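Local structure of periplasmic binding protein (Xylanimonas cellulosilytica, 4MX8) at residues Ile234-Leu239 against Leu268-Val273; Trp246-Asp251 against His283-Asn288; Ser18-Arg23 against Glu37-Val42; Thr290-Val295 against Arg303-Asp308. The protein probably captures a solute, perhaps a ferric siderophore or a related chelate, outside the cell membrane and delivers it to an ABC transporter. All coordinates share one frame; numbering follows the deposited sequence.

How the interactions relate
Near the N terminus, interaction 3 closes the hairpin of strands 16-24 and 35-43 on one lobe, about 37 Å, centre to centre, from interaction 2. The other contacts follow in the C-terminal half. Interactions 1 and 2 cross along the chain: the loop opened at 234-239 closes at 268-273 only after 246-251 has begun the loop that closes at 283-288. They also touch, with Leu-268 packing on Val-249 and Leu-239 on Leu-247, which lays a helix start and a loop against the mixed sheet. Interaction 4 then closes a short helix-to-helix connection. It is tied to interaction 2 where Asp-308 OD2 lies 2.8 Å from Asn-288 N, a probable hydrogen bond.

Interaction 1: residues Ile234-Leu239 against Leu268-Val273; sequences ISFEFL and LDNEIV
Phe-236 and Ile-272 bury the most surface here, and Asn-270 completes the setting of the aromatic ring. The amide nitrogen ND2 of Asn-270 sits over the centre of one face of the Phe-236 ring, 3.3 Å from CE1, with the amide and ring planes inclined at 46°. Leu-268 CD2 meets the ring at its edge, 4.2 Å from Phe-236 CE1. Val-273 CG2 approaches CD1 of Phe-236 obliquely at 3.5 Å and also packs against CD1 of Leu-239. Ile-272 divides its branches: CG2 lies 3.9 Å from CB of Phe-236, whereas CD1 crosses the bent chain of Glu-237, nearest its OE1. In Asn-270, chi1 (66°) brings the amide over its own loop and the turn about chi2 (80°) points OD1 at Val-273 N. OD1 accepts from that N at 3.1 Å, an Asx motif, while ND2 is bonded to Val-267 O; together these fix the amide that covers the ring. Ser-235 OG caps helix 236-242 by accepting from Phe-238 N. The contact joins this helix start to the loop between helices 264-267 and 277-280. Beneath both, Phe-236, Leu-239 and Leu-268 rest on Leu-193 of edge strand 192-195, and Leu-268 reaches Ile-186 of strand 183-189 and Val-249 of strand 246-251.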
# COMPACT_ATOMS: atom_id res chain seq x y z
N ILE A 234 -0.16 -17.57 13.63
CA ILE A 234 0.89 -18.52 13.95
C ILE A 234 1.46 -18.24 15.34
O ILE A 234 1.42 -17.10 15.82
CB ILE A 234 2.03 -18.48 12.89
CG1 ILE A 234 2.71 -17.11 12.87
CG2 ILE A 234 1.51 -18.81 11.50
CD1 ILE A 234 3.92 -17.08 11.97
N SER A 235 1.97 -19.28 15.99
CA SER A 235 2.55 -19.16 17.32
C SER A 235 4.01 -18.74 17.21
O SER A 235 4.58 -18.76 16.12
CB SER A 235 2.46 -20.50 18.04
OG SER A 235 3.08 -21.52 17.27
N PHE A 236 4.62 -18.35 18.32
CA PHE A 236 6.06 -18.10 18.31
C PHE A 236 6.80 -19.39 17.95
O PHE A 236 7.82 -19.36 17.28
CB PHE A 236 6.55 -17.59 19.66
CG PHE A 236 5.96 -16.27 20.05
CD1 PHE A 236 6.15 -15.15 19.27
CD2 PHE A 236 5.21 -16.16 21.20
CE1 PHE A 236 5.60 -13.93 19.63
CE2 PHE A 236 4.66 -14.95 21.57
CZ PHE A 236 4.86 -13.83 20.79
N GLU A 237 6.26 -20.52 18.38
CA GLU A 237 6.84 -21.82 18.07
C GLU A 237 6.92 -22.10 16.56
O GLU A 237 7.80 -22.83 16.11
CB GLU A 237 6.08 -22.93 18.79
CG GLU A 237 6.24 -22.92 20.30
CD GLU A 237 5.17 -22.10 20.99
OE1 GLU A 237 4.98 -22.27 22.22
OE2 GLU A 237 4.51 -21.28 20.31
N PHE A 238 6.00 -21.52 15.79
CA PHE A 238 6.03 -21.61 14.33
C PHE A 238 7.33 -21.02 13.81
O PHE A 238 7.96 -21.60 12.92
CB PHE A 238 4.82 -20.86 13.74
CG PHE A 238 4.70 -20.96 12.23
CD1 PHE A 238 5.41 -20.10 11.40
CD2 PHE A 238 3.85 -21.89 11.65
CE1 PHE A 238 5.30 -20.18 10.01
CE2 PHE A 238 3.72 -21.97 10.26
CZ PHE A 238 4.46 -21.11 9.45
N LEU A 239 7.73 -19.87 14.34
CA LEU A 239 8.95 -19.21 13.89
C LEU A 239 10.12 -20.14 14.15
O LEU A 239 10.93 -20.38 13.26
CB LEU A 239 9.18 -17.89 14.61
CG LEU A 239 8.13 -16.83 14.32
CD1 LEU A 239 8.45 -15.57 15.08
CD2 LEU A 239 8.10 -16.57 12.84
N LEU A 268 8.00 -9.54 20.10
CA LEU A 268 8.93 -10.55 19.61
C LEU A 268 10.12 -10.74 20.56
O LEU A 268 11.05 -11.50 20.27
CB LEU A 268 9.43 -10.18 18.21
CG LEU A 268 8.36 -10.19 17.12
CD1 LEU A 268 8.94 -9.68 15.81
CD2 LEU A 268 7.78 -11.59 16.95
N ASP A 269 10.10 -10.06 21.69
CA ASP A 269 11.13 -10.27 22.71
C ASP A 269 10.66 -11.30 23.73
O ASP A 269 10.22 -10.95 24.83
CB ASP A 269 11.48 -8.95 23.40
CG ASP A 269 12.80 -9.02 24.13
OD1 ASP A 269 13.58 -9.94 23.83
OD2 ASP A 269 13.05 -8.15 24.99
N ASN A 270 10.73 -12.57 23.34
CA ASN A 270 10.35 -13.68 24.21
C ASN A 270 11.30 -14.88 24.08
O ASN A 270 11.85 -15.12 23.01
CB ASN A 270 8.91 -14.09 23.94
CG ASN A 270 8.72 -14.68 22.58
OD1 ASN A 270 9.01 -15.85 22.35
ND2 ASN A 270 8.20 -13.88 21.66
N GLU A 271 11.49 -15.62 25.17
CA GLU A 271 12.41 -16.77 25.20
C GLU A 271 12.43 -17.65 23.93
O GLU A 271 13.48 -18.17 23.57
CB GLU A 271 12.13 -17.64 26.43
CG GLU A 271 12.18 -19.13 26.15
CD GLU A 271 10.82 -19.81 26.25
OE1 GLU A 271 9.96 -19.30 27.01
OE2 GLU A 271 10.63 -20.85 25.59
N ILE A 272 11.28 -17.80 23.28
CA ILE A 272 11.16 -18.63 22.08
C ILE A 272 11.76 -17.96 20.85
O ILE A 272 12.66 -18.51 20.21
CB ILE A 272 9.68 -18.95 21.77
CG1 ILE A 272 8.99 -19.58 22.98
CG2 ILE A 272 9.56 -19.83 20.54
CD1 ILE A 272 7.57 -20.00 22.70
N VAL A 273 11.25 -16.79 20.50
CA VAL A 273 11.78 -16.03 19.38
C VAL A 273 13.27 -15.73 19.53
O VAL A 273 13.99 -15.73 18.55
CB VAL A 273 10.96 -14.73 19.10
CG1 VAL A 273 11.70 -13.81 18.14
CG2 VAL A 273 9.58 -15.07 18.54

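Interaction 2: residues Trp246-Asp251 against His283-Asn288; sequences WLWVVD and HVLYLN
The six-membered ring of Trp-246 and the His-283 imidazole lie face to face, their centroids 3.6 Å apart and their planes 17° from parallel. Both side chains place CG anti to their own carbonyl carbon, which carries the two rings past the end of the strand pair. Leu-285 CD1 comes to Trp-246 obliquely and lies over one face of Trp-248, modelled too close there for its distance to be relied on; Leu-287 CD2 meets the edge of Trp-248 at CE3, 3.6 Å away. On the other side of the sheet the Tyr-286 ring runs alongside Val-249, whose CB lies 3.6 Å from CD1 of Tyr-286 in an approach that is neither face-on nor edge-on. Val-284 fits between neighbours there, its CG1 3.8 Å from CG2 of Val-249 and its CG2 near CD2 of Leu-247.

Strands 246-251 and 284-287 are parallel, and their backbones alternate as donors: Leu-247 N to His-283 O, Leu-285 N to Leu-247 O, Val-249 N to Leu-285 O and Leu-287 N to Val-249 O. Where the strands diverge, a water carries the link on, accepting from Asp-251 N at 2.8 Å and donating to Leu-287 O at 2.7 Å. Helix N-caps follow directly at Asp-251 and Asn-288, as expected where parallel strands lead into helices.

The chemistry is thus mainly apolar and aromatic around a bonded backbone ladder. His-283 ND1 is hydrogen-bonded to Gln-245 O, consistent with a proton on ND1, which would help hold the imidazole flat on Trp-246.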
# COMPACT_ATOMS: atom_id res chain seq x y z
N TRP A 246 15.78 -14.76 7.62
CA TRP A 246 15.44 -13.36 7.79
C TRP A 246 13.97 -13.26 8.16
O TRP A 246 13.13 -13.97 7.57
CB TRP A 246 15.66 -12.63 6.48
CG TRP A 246 17.04 -12.68 6.00
CD1 TRP A 246 17.57 -13.56 5.10
CD2 TRP A 246 18.10 -11.81 6.38
NE1 TRP A 246 18.90 -13.29 4.90
CE2 TRP A 246 19.25 -12.21 5.68
CE3 TRP A 246 18.19 -10.72 7.25
CZ2 TRP A 246 20.48 -11.57 5.82
CZ3 TRP A 246 19.41 -10.08 7.39
CH2 TRP A 246 20.54 -10.51 6.68
N LEU A 247 13.66 -12.41 9.13
CA LEU A 247 12.28 -12.18 9.56
C LEU A 247 11.93 -10.73 9.28
O LEU A 247 12.58 -9.82 9.80
CB LEU A 247 12.11 -12.48 11.04
CG LEU A 247 10.72 -12.40 11.70
CD1 LEU A 247 9.85 -13.55 11.27
CD2 LEU A 247 10.85 -12.38 13.21
N TRP A 248 10.90 -10.52 8.44
CA TRP A 248 10.47 -9.18 8.04
C TRP A 248 9.16 -8.82 8.72
O TRP A 248 8.14 -9.44 8.45
CB TRP A 248 10.24 -9.13 6.53
CG TRP A 248 11.45 -9.42 5.69
CD1 TRP A 248 11.87 -10.65 5.27
CD2 TRP A 248 12.36 -8.47 5.14
NE1 TRP A 248 13.01 -10.52 4.50
CE2 TRP A 248 13.32 -9.19 4.40
CE3 TRP A 248 12.46 -7.08 5.20
CZ2 TRP A 248 14.36 -8.58 3.73
CZ3 TRP A 248 13.50 -6.47 4.52
CH2 TRP A 248 14.44 -7.22 3.80
N VAL A 249 9.18 -7.79 9.56
CA VAL A 249 8.06 -7.50 10.45
C VAL A 249 7.31 -6.21 10.12
O VAL A 249 7.92 -5.15 10.00
CB VAL A 249 8.56 -7.38 11.89
CG1 VAL A 249 7.39 -7.23 12.84
CG2 VAL A 249 9.40 -8.59 12.24
N VAL A 250 5.99 -6.32 10.01
CA VAL A 250 5.09 -5.17 9.85
C VAL A 250 4.24 -5.04 11.12
O VAL A 250 3.43 -5.91 11.42
CB VAL A 250 4.14 -5.39 8.66
CG1 VAL A 250 3.15 -4.28 8.56
CG2 VAL A 250 4.91 -5.50 7.39
N ASP A 251 4.42 -3.96 11.87
CA ASP A 251 3.65 -3.76 13.10
C ASP A 251 2.30 -3.13 12.76
O ASP A 251 2.17 -1.92 12.64
CB ASP A 251 4.44 -2.84 14.03
CG ASP A 251 3.80 -2.69 15.39
OD1 ASP A 251 2.65 -3.14 15.59
OD2 ASP A 251 4.48 -2.10 16.27
N HIS A 283 18.81 -10.49 12.23
CA HIS A 283 18.24 -10.60 10.90
C HIS A 283 16.74 -10.33 10.98
O HIS A 283 15.98 -10.80 10.13
CB HIS A 283 18.48 -12.00 10.36
CG HIS A 283 19.88 -12.24 9.88
ND1 HIS A 283 20.27 -13.43 9.28
CD2 HIS A 283 20.98 -11.45 9.89
CE1 HIS A 283 21.55 -13.36 8.95
NE2 HIS A 283 22.01 -12.17 9.31
N VAL A 284 16.32 -9.60 12.01
CA VAL A 284 14.93 -9.13 12.10
C VAL A 284 14.84 -7.70 11.57
O VAL A 284 15.43 -6.79 12.13
CB VAL A 284 14.37 -9.21 13.55
CG1 VAL A 284 12.99 -8.61 13.63
CG2 VAL A 284 14.32 -10.64 14.02
N LEU A 285 14.11 -7.52 10.48
CA LEU A 285 13.99 -6.20 9.87
C LEU A 285 12.58 -5.68 10.01
O LEU A 285 11.62 -6.40 9.69
CB LEU A 285 14.33 -6.28 8.38
CG LEU A 285 15.65 -6.99 8.12
CD1 LEU A 285 15.47 -7.84 6.92
CD2 LEU A 285 16.77 -6.01 7.92
N TYR A 286 12.43 -4.45 10.49
CA TYR A 286 11.10 -3.86 10.64
C TYR A 286 10.72 -2.95 9.47
O TYR A 286 11.48 -2.06 9.07
CB TYR A 286 11.00 -3.13 11.98
CG TYR A 286 11.06 -4.08 13.15
CD1 TYR A 286 9.90 -4.60 13.70
CD2 TYR A 286 12.28 -4.47 13.68
CE1 TYR A 286 9.95 -5.47 14.77
CE2 TYR A 286 12.33 -5.35 14.75
CZ TYR A 286 11.16 -5.84 15.28
OH TYR A 286 11.21 -6.73 16.32
N LEU A 287 9.55 -3.19 8.91
CA LEU A 287 9.11 -2.41 7.76
C LEU A 287 8.21 -1.26 8.22
O LEU A 287 7.60 -1.35 9.28
CB LEU A 287 8.37 -3.31 6.76
CG LEU A 287 9.12 -4.54 6.23
CD1 LEU A 287 8.18 -5.30 5.35
CD2 LEU A 287 10.34 -4.14 5.46
N ASN A 288 8.13 -0.18 7.44
CA ASN A 288 7.36 1.00 7.82
C ASN A 288 5.86 0.71 7.73
O ASN A 288 5.31 0.61 6.62
CB ASN A 288 7.73 2.17 6.90
CG ASN A 288 7.04 3.48 7.27
OD1 ASN A 288 5.90 3.50 7.75
ND2 ASN A 288 7.73 4.58 7.04
O HOH W 1 6.76 -2.48 11.62

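Interaction 3: residues Ser18-Arg23 against Glu37-Val42; sequences SYTWDR and ETTVEV
Thr-20 and Thr-39 face each other across a non-hydrogen-bonded pair of this antiparallel hairpin, their OG1 atoms 2.7 Å apart in a hydrogen bond that either hydroxyl could donate. On the same face Ser-18 OG donates to Glu-41 OE2 at 3.0 Å, meeting the oxygen from above the carboxylate plane. At the far end Asp-22 OD1 and Glu-37 OE1 approach to 4.2 Å, a like-charged pair whose repulsion may be eased by solvent at this exposed surface. CG2 of Thr-20 packs on CG of Glu-37 at 3.5 Å.

The opposite face, with Tyr-19, Trp-21, Thr-38 and Val-40, is more aromatic and packed against the lobe. Thr-38 CB stands over one face of the six-membered ring of Trp-21, while Val-40 CG2 meets the ring edge, 3.9 Å from CZ3 of Trp-21. The indole swings into this position because its CG lies between the backbone N and carbonyl carbon (chi1 79°). Paired N-H...O bonds join Tyr-19 with Val-40 and Trp-21 with Thr-38, setting the register that aligns both faces.

Farther out, Trp-21 NE1 is bonded to Asp-130 OD2 and the indole meets Trp-119 edge-to-face, so its orientation is fixed from beyond the hairpin. Val-40 and Thr-38 also touch Trp-119 of helix 119-123. Tyr-19 and Val-42 reach Ile-129 of strand 128-130 and Phe-147 of helix 137-152, laying the two-stranded sheet across these elements of its lobe.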
# COMPACT_ATOMS: atom_id res chain seq x y z
N SER A 18 -9.98 9.62 -20.88
CA SER A 18 -10.93 8.54 -20.61
C SER A 18 -10.29 7.48 -19.74
O SER A 18 -9.20 6.99 -20.04
CB SER A 18 -11.35 7.92 -21.92
OG SER A 18 -12.74 7.72 -21.93
N TYR A 19 -10.94 7.13 -18.63
CA TYR A 19 -10.42 6.09 -17.74
C TYR A 19 -11.39 4.92 -17.61
O TYR A 19 -12.54 5.10 -17.17
CB TYR A 19 -10.07 6.64 -16.36
CG TYR A 19 -9.32 5.62 -15.52
CD1 TYR A 19 -8.00 5.29 -15.81
CD2 TYR A 19 -9.93 4.98 -14.45
CE1 TYR A 19 -7.31 4.35 -15.06
CE2 TYR A 19 -9.25 4.05 -13.70
CZ TYR A 19 -7.94 3.73 -14.00
OH TYR A 19 -7.23 2.79 -13.26
N THR A 20 -10.93 3.73 -18.03
CA THR A 20 -11.78 2.55 -18.05
C THR A 20 -11.14 1.41 -17.29
O THR A 20 -10.01 1.02 -17.58
CB THR A 20 -12.10 2.09 -19.46
OG1 THR A 20 -12.87 3.10 -20.12
CG2 THR A 20 -12.91 0.81 -19.42
N TRP A 21 -11.88 0.87 -16.33
CA TRP A 21 -11.35 -0.19 -15.49
C TRP A 21 -12.44 -1.19 -15.09
O TRP A 21 -13.63 -0.91 -15.25
CB TRP A 21 -10.65 0.41 -14.26
CG TRP A 21 -11.56 0.86 -13.15
CD1 TRP A 21 -11.74 0.24 -11.95
CD2 TRP A 21 -12.37 2.04 -13.12
NE1 TRP A 21 -12.61 0.96 -11.17
CE2 TRP A 21 -13.02 2.07 -11.86
CE3 TRP A 21 -12.62 3.08 -14.02
CZ2 TRP A 21 -13.90 3.08 -11.50
CZ3 TRP A 21 -13.49 4.09 -13.66
CH2 TRP A 21 -14.12 4.09 -12.41
N ASP A 22 -12.02 -2.35 -14.60
CA ASP A 22 -12.97 -3.33 -14.10
C ASP A 22 -13.25 -3.07 -12.62
O ASP A 22 -12.50 -3.49 -11.73
CB ASP A 22 -12.49 -4.75 -14.36
CG ASP A 22 -12.49 -5.11 -15.85
OD1 ASP A 22 -13.57 -5.09 -16.48
OD2 ASP A 22 -11.41 -5.41 -16.39
N ARG A 23 -14.35 -2.36 -12.36
CA ARG A 23 -14.69 -1.90 -11.02
C ARG A 23 -15.27 -3.00 -10.15
O ARG A 23 -16.16 -3.75 -10.57
CB ARG A 23 -15.71 -0.76 -11.10
CG ARG A 23 -15.89 -0.03 -9.79
CD ARG A 23 -16.74 1.20 -9.97
NE ARG A 23 -18.15 0.86 -10.14
CZ ARG A 23 -18.99 0.60 -9.13
NH1 ARG A 23 -18.54 0.62 -7.87
NH2 ARG A 23 -20.26 0.32 -9.40
N GLU A 37 -17.14 -3.40 -15.88
CA GLU A 37 -16.34 -2.37 -16.54
C GLU A 37 -17.03 -1.03 -16.46
O GLU A 37 -18.24 -0.91 -16.64
CB GLU A 37 -16.08 -2.74 -17.98
CG GLU A 37 -15.26 -1.73 -18.75
CD GLU A 37 -14.75 -2.30 -20.06
OE1 GLU A 37 -13.63 -2.88 -20.04
OE2 GLU A 37 -15.46 -2.16 -21.09
N THR A 38 -16.25 0.00 -16.16
CA THR A 38 -16.79 1.34 -15.98
C THR A 38 -15.87 2.36 -16.67
O THR A 38 -14.65 2.21 -16.68
CB THR A 38 -16.89 1.64 -14.47
OG1 THR A 38 -17.96 0.87 -13.90
CG2 THR A 38 -17.13 3.11 -14.21
N THR A 39 -16.47 3.38 -17.28
CA THR A 39 -15.66 4.45 -17.85
C THR A 39 -16.01 5.80 -17.22
O THR A 39 -17.17 6.09 -16.96
CB THR A 39 -15.85 4.56 -19.36
OG1 THR A 39 -15.51 3.31 -19.97
CG2 THR A 39 -14.96 5.63 -19.91
N VAL A 40 -14.98 6.60 -16.97
CA VAL A 40 -15.19 7.94 -16.43
C VAL A 40 -14.34 8.93 -17.23
O VAL A 40 -13.18 8.64 -17.55
CB VAL A 40 -14.83 8.00 -14.93
CG1 VAL A 40 -14.88 9.42 -14.43
CG2 VAL A 40 -15.81 7.15 -14.15
N GLU A 41 -14.93 10.07 -17.59
CA GLU A 41 -14.17 11.11 -18.28
C GLU A 41 -13.56 12.08 -17.27
O GLU A 41 -14.28 12.88 -16.66
CB GLU A 41 -15.04 11.86 -19.29
CG GLU A 41 -15.80 10.97 -20.27
CD GLU A 41 -14.90 10.27 -21.29
OE1 GLU A 41 -13.79 10.79 -21.57
OE2 GLU A 41 -15.32 9.20 -21.81
N VAL A 42 -12.25 11.97 -17.09
CA VAL A 42 -11.48 12.78 -16.14
C VAL A 42 -10.99 14.04 -16.82
O VAL A 42 -10.41 13.97 -17.90
CB VAL A 42 -10.21 12.04 -15.73
CG1 VAL A 42 -9.50 12.78 -14.63
CG2 VAL A 42 -10.54 10.66 -15.30

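Interaction 4: residues Thr290-Val295 against Arg303-Asp308; sequences TAWYIV and RIMIDD
Helix segments 290-295 and 303-308 run roughly antiparallel, at 138° between their directions and 9.8 Å between axes; the first contains a wide pi-type turn, with Val-295 N bonded to Thr-290 O. Trp-292 spans the gap. Its indole NE1 donates to Asp-308 OD2 at 2.9 Å, a somewhat bent bond (144° at the hydrogen) that uses the anti lone pair of the oxygen, the one turned away from OD1. The carboxylate lies nearly coplanar with the indole and meets its edge.

Selenomethionine Met-305 covers one face of the same indole. Its CG rests over the five-membered ring, 4.0 Å from the centroid, and SE stands 4.6 Å from the centroid of the six-membered ring, almost on the normal, in a Met-aromatic contact. CB of Met-305 adds a touch of 3.7 Å to CZ2 of Trp-292. Because the selenomethionine chain is extended beyond CG (chi2 178°), its CE reaches past the ring to O of Ala-291, 3.7 Å away. Ala-291 also packs its CB on CG2 of Ile-304 at 3.8 Å, where the two backbones are nearest.

Asp-308 OD2 has a second donor, Asn-288 N, so one oxygen joins the end of strand 284-287 to the indole; Asn-288 OD1 in turn accepts from Ala-291 N at the helix start. The whole is a helix-loop-helix packing of 289-295 on 299-309, following strand 284-287 near the molecule's centre. Arg-303 ties it by a salt bridge to Glu-164 of helix 155-179; a long helix of this kind links the two lobes in TroA-like proteins.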
# COMPACT_ATOMS: atom_id res chain seq x y z
N THR A 290 2.93 2.36 8.32
CA THR A 290 2.14 3.24 7.46
C THR A 290 2.38 2.99 5.98
O THR A 290 1.43 2.86 5.21
CB THR A 290 2.40 4.73 7.74
OG1 THR A 290 2.19 5.01 9.12
CG2 THR A 290 1.46 5.56 6.95
N ALA A 291 3.64 2.92 5.56
CA ALA A 291 3.90 2.65 4.15
C ALA A 291 3.43 1.25 3.72
O ALA A 291 2.63 1.13 2.80
CB ALA A 291 5.36 2.86 3.80
N TRP A 292 3.88 0.21 4.41
CA TRP A 292 3.52 -1.13 3.99
C TRP A 292 2.08 -1.55 4.25
O TRP A 292 1.57 -2.45 3.59
CB TRP A 292 4.47 -2.16 4.60
CG TRP A 292 5.88 -2.05 4.13
CD1 TRP A 292 6.81 -1.15 4.55
CD2 TRP A 292 6.53 -2.90 3.18
NE1 TRP A 292 8.00 -1.37 3.91
CE2 TRP A 292 7.86 -2.44 3.06
CE3 TRP A 292 6.12 -4.00 2.41
CZ2 TRP A 292 8.79 -3.05 2.22
CZ3 TRP A 292 7.04 -4.60 1.58
CH2 TRP A 292 8.37 -4.12 1.49
N TYR A 293 1.39 -0.92 5.19
CA TYR A 293 0.04 -1.39 5.50
C TYR A 293 -1.08 -0.39 5.20
O TYR A 293 -2.15 -0.78 4.74
CB TYR A 293 -0.04 -1.86 6.94
CG TYR A 293 -1.42 -2.30 7.35
CD1 TYR A 293 -1.84 -3.58 7.14
CD2 TYR A 293 -2.30 -1.42 7.96
CE1 TYR A 293 -3.09 -3.98 7.52
CE2 TYR A 293 -3.56 -1.82 8.32
CZ TYR A 293 -3.94 -3.10 8.11
OH TYR A 293 -5.19 -3.53 8.49
N ILE A 294 -0.87 0.89 5.46
CA ILE A 294 -1.94 1.88 5.24
C ILE A 294 -1.98 2.38 3.80
O ILE A 294 -3.00 2.28 3.13
CB ILE A 294 -1.85 3.09 6.19
CG1 ILE A 294 -2.12 2.65 7.62
CG2 ILE A 294 -2.81 4.17 5.76
CD1 ILE A 294 -3.51 2.18 7.85
N VAL A 295 -0.86 2.91 3.33
CA VAL A 295 -0.75 3.47 1.99
C VAL A 295 -0.64 2.41 0.90
O VAL A 295 -1.50 2.33 0.00
CB VAL A 295 0.46 4.40 1.89
CG1 VAL A 295 0.51 5.01 0.53
CG2 VAL A 295 0.39 5.46 2.97
N ARG A 303 9.48 4.27 -2.55
CA ARG A 303 10.84 4.60 -2.16
C ARG A 303 11.06 4.17 -0.70
O ARG A 303 12.10 3.59 -0.39
CB ARG A 303 11.14 6.10 -2.31
CG ARG A 303 10.92 6.69 -3.69
CD ARG A 303 11.38 8.15 -3.72
NE ARG A 303 11.27 8.79 -5.03
CZ ARG A 303 10.38 9.73 -5.33
NH1 ARG A 303 9.53 10.14 -4.40
NH2 ARG A 303 10.35 10.27 -6.55
N ILE A 304 10.10 4.46 0.17
CA ILE A 304 10.20 4.04 1.57
C ILE A 304 10.34 2.52 1.66
O ILE A 304 11.17 2.02 2.42
CB ILE A 304 9.00 4.51 2.41
CG1 ILE A 304 9.00 6.02 2.54
CG2 ILE A 304 9.02 3.91 3.80
CD1 ILE A 304 7.76 6.54 3.20
N MSE A 305 9.55 1.80 0.89
CA MSE A 305 9.70 0.35 0.81
C MSE A 305 11.11 -0.07 0.39
O MSE A 305 11.75 -0.89 1.05
CB MSE A 305 8.68 -0.23 -0.15
CG MSE A 305 7.25 0.00 0.29
SE MSE A 305 5.97 -0.70 -0.97
CE MSE A 305 4.41 -0.57 0.10
N ILE A 306 11.59 0.51 -0.71
CA ILE A 306 12.94 0.25 -1.19
C ILE A 306 14.01 0.47 -0.11
O ILE A 306 14.92 -0.35 0.05
CB ILE A 306 13.25 1.05 -2.48
CG1 ILE A 306 12.35 0.56 -3.62
CG2 ILE A 306 14.68 0.89 -2.88
CD1 ILE A 306 12.21 1.54 -4.75
N ASP A 307 13.91 1.54 0.67
CA ASP A 307 14.87 1.77 1.73
C ASP A 307 14.73 0.72 2.81
O ASP A 307 15.71 0.27 3.39
CB ASP A 307 14.74 3.17 2.33
CG ASP A 307 15.55 4.21 1.55
OD1 ASP A 307 15.90 3.94 0.37
OD2 ASP A 307 15.83 5.28 2.14
N ASP A 308 13.49 0.32 3.07
CA ASP A 308 13.22 -0.68 4.09
C ASP A 308 13.85 -2.00 3.71
O ASP A 308 14.55 -2.61 4.52
CB ASP A 308 11.71 -0.84 4.31
CG ASP A 308 11.13 0.22 5.22
OD1 ASP A 308 11.92 1.03 5.82
OD2 ASP A 308 9.88 0.22 5.36